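Local coordinates for protein NAD-dependent aldehyde dehydrogenase (Burkholderia multivorans, PDB 5UJU) that probably oxidises aldehydes to carboxylic acids with NAD as cofactor, as members of the aldehyde dehydrogenase family do, at residues 181-186 / 193-198. Numbering follows the deposited sequence.
Sequences DAHWEK and PLAMQK. With EDO (1,2-ethanediol), chain I.
Lys198 lays its ammonium group over one face of the Trp184 indole, NZ standing 3.7 Å from the centroid of the five-membered ring and 18° off its normal, a cation-pi contact. Bends at chi2 and chi4 (73°) fold the lysine chain over the sheet face to the indole. The same NZ forms a salt bridge with Asp530 of the second subunit and donates a hydrogen bond to O2 of an ethanediol, probably from the crystallisation liquor, whose C2 lies over the same indole face. Tryptophan suits this place because its broad ring lies alongside the side chains of Leu194 and Met196: CZ3 packs 4.0 Å from Leu194 CB, and CE3 meets Met196 CG. Met196 SD approaches obliquely in a Met-aromatic contact. The sheet face of Trp184, Met196 and Lys198 is closely packed, and Tyr33 of the second subunit sets its ring nearly perpendicular to the indole.

The opposite sheet face, of His183, Glu185 and Gln197, is looser and more polar. There His183 NE2 donates an almost straight hydrogen bond to Glu185 OE1 (2.9 Å), which lies in the imidazole plane and accepts through its anti lone pair; Lys566 N also binds OE1. Exposed His183 and Gln197 suit this solvent side, while small Ala195, buried opposite Glu185 in a non-hydrogen-bonded pair, meets the imidazole obliquely.

Between the faces, six backbone hydrogen bonds pair Ala182 with Lys198, Trp184 with Met196 and Lys186 with Leu194. This antiparallel hairpin, joined by the C-terminal strand beside 193-198, makes a three-stranded arm, like the oligomerisation arm of aldehyde dehydrogenases.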
loop_
_atom_site.group_PDB
_atom_site.type_symbol
_atom_site.label_atom_id
_atom_site.label_comp_id
_atom_site.label_asym_id
_atom_site.label_seq_id
_atom_site.Cartn_x
_atom_site.Cartn_y
_atom_site.Cartn_z
ATOM N N ASP A 181 22.938 -2.513 5.674
ATOM C CA ASP A 181 23.781 -1.339 5.513
ATOM C C ASP A 181 24.297 -1.306 4.084
ATOM O O ASP A 181 24.155 -2.269 3.327
ATOM C CB ASP A 181 24.931 -1.353 6.526
ATOM C CG ASP A 181 25.584 -2.708 6.628
ATOM O OD1 ASP A 181 26.259 -3.121 5.662
ATOM O OD2 ASP A 181 25.384 -3.376 7.661
ATOM N N ALA A 182 24.912 -0.185 3.730
ATOM C CA ALA A 182 25.474 -0.015 2.401
ATOM C C ALA A 182 26.648 0.947 2.493
ATOM O O ALA A 182 26.619 1.900 3.279
ATOM C CB ALA A 182 24.422 0.509 1.406
ATOM N N HIS A 183 27.679 0.689 1.692
ATOM C CA HIS A 183 28.782 1.626 1.525
ATOM C C HIS A 183 28.482 2.495 0.310
ATOM O O HIS A 183 28.487 2.013 -0.828
ATOM C CB HIS A 183 30.112 0.904 1.357
ATOM C CG HIS A 183 31.278 1.833 1.230
ATOM N ND1 HIS A 183 31.923 2.371 2.321
ATOM C CD2 HIS A 183 31.902 2.335 0.138
ATOM C CE1 HIS A 183 32.906 3.153 1.909
ATOM N NE2 HIS A 183 32.917 3.149 0.588
ATOM N N TRP A 184 28.251 3.778 0.553
ATOM C CA TRP A 184 27.870 4.736 -0.475
ATOM C C TRP A 184 29.088 5.602 -0.758
ATOM O O TRP A 184 29.505 6.391 0.101
ATOM C CB TRP A 184 26.691 5.575 0.007
ATOM C CG TRP A 184 26.110 6.494 -1.010
ATOM C CD1 TRP A 184 25.073 6.216 -1.857
ATOM C CD2 TRP A 184 26.490 7.848 -1.271
ATOM N NE1 TRP A 184 24.794 7.310 -2.641
ATOM C CE2 TRP A 184 25.645 8.327 -2.303
ATOM C CE3 TRP A 184 27.461 8.704 -0.743
ATOM C CZ2 TRP A 184 25.753 9.622 -2.822
ATOM C CZ3 TRP A 184 27.564 9.995 -1.258
ATOM C CH2 TRP A 184 26.711 10.440 -2.286
ATOM N N GLU A 185 29.661 5.458 -1.950
ATOM C CA GLU A 185 30.876 6.184 -2.304
ATOM C C GLU A 185 30.696 6.842 -3.660
ATOM O O GLU A 185 30.495 6.153 -4.667
ATOM C CB GLU A 185 32.104 5.272 -2.310
ATOM C CG GLU A 185 33.385 6.036 -2.634
ATOM C CD GLU A 185 34.653 5.255 -2.313
ATOM O OE1 GLU A 185 34.643 4.437 -1.368
ATOM O OE2 GLU A 185 35.662 5.470 -3.016
ATOM N N LYS A 186 30.817 8.167 -3.687
ATOM C CA LYS A 186 30.523 8.959 -4.873
ATOM C C LYS A 186 31.787 9.648 -5.353
ATOM O O LYS A 186 32.327 10.508 -4.635
ATOM C CB LYS A 186 29.436 9.997 -4.589
ATOM C CG LYS A 186 29.181 10.938 -5.760
ATOM C CD LYS A 186 27.964 11.801 -5.507
ATOM C CE LYS A 186 27.791 12.853 -6.586
ATOM N NZ LYS A 186 26.597 13.707 -6.307
ATOM N N PRO A 193 36.662 11.245 -2.851
ATOM C CA PRO A 193 35.268 10.820 -3.011
ATOM C C PRO A 193 34.466 11.084 -1.747
ATOM O O PRO A 193 34.985 11.039 -0.629
ATOM C CB PRO A 193 35.383 9.316 -3.298
ATOM C CG PRO A 193 36.731 8.926 -2.771
ATOM C CD PRO A 193 37.605 10.123 -2.988
ATOM N N LEU A 194 33.182 11.376 -1.931
ATOM C CA LEU A 194 32.264 11.333 -0.808
ATOM C C LEU A 194 32.013 9.876 -0.455
ATOM O O LEU A 194 31.579 9.093 -1.306
ATOM C CB LEU A 194 30.954 12.037 -1.139
ATOM C CG LEU A 194 30.999 13.457 -1.688
ATOM C CD1 LEU A 194 29.577 13.918 -1.932
ATOM C CD2 LEU A 194 31.712 14.397 -0.737
ATOM N N ALA A 195 32.279 9.506 0.791
ATOM C CA ALA A 195 32.081 8.137 1.241
ATOM C C ALA A 195 31.274 8.168 2.524
ATOM O O ALA A 195 31.655 8.840 3.490
ATOM C CB ALA A 195 33.421 7.425 1.449
ATOM N N MET A 196 30.158 7.449 2.529
ATOM C CA MET A 196 29.298 7.377 3.698
ATOM C C MET A 196 28.882 5.935 3.918
ATOM O O MET A 196 28.775 5.149 2.973
ATOM C CB MET A 196 28.050 8.249 3.542
ATOM C CG MET A 196 28.335 9.662 3.091
ATOM S SD MET A 196 26.871 10.691 3.276
ATOM C CE MET A 196 26.909 10.959 5.049
ATOM N N GLN A 197 28.636 5.592 5.171
ATOM C CA GLN A 197 27.988 4.330 5.474
ATOM C C GLN A 197 26.519 4.585 5.761
ATOM O O GLN A 197 26.181 5.428 6.602
ATOM C CB GLN A 197 28.632 3.618 6.660
ATOM C CG GLN A 197 28.220 2.168 6.679
ATOM C CD GLN A 197 28.553 1.481 7.968
ATOM O OE1 GLN A 197 28.722 2.125 9.003
ATOM N NE2 GLN A 197 28.659 0.161 7.920
ATOM N N LYS A 198 25.656 3.875 5.046
ATOM C CA LYS A 198 24.228 3.932 5.272
ATOM C C LYS A 198 23.836 2.751 6.144
ATOM O O LYS A 198 24.390 1.659 6.011
ATOM C CB LYS A 198 23.451 3.891 3.947
ATOM C CG LYS A 198 23.960 4.833 2.856
ATOM C CD LYS A 198 23.835 6.292 3.286
ATOM C CE LYS A 198 24.282 7.260 2.186
ATOM N NZ LYS A 198 23.305 7.352 1.067
HETATM C C1 EDO I . 24.242 12.197 -0.040
HETATM O O1 EDO I . 22.867 12.544 -0.230
HETATM C C2 EDO I . 24.356 10.724 0.337
HETATM O O2 EDO I . 23.370 10.369 1.315
#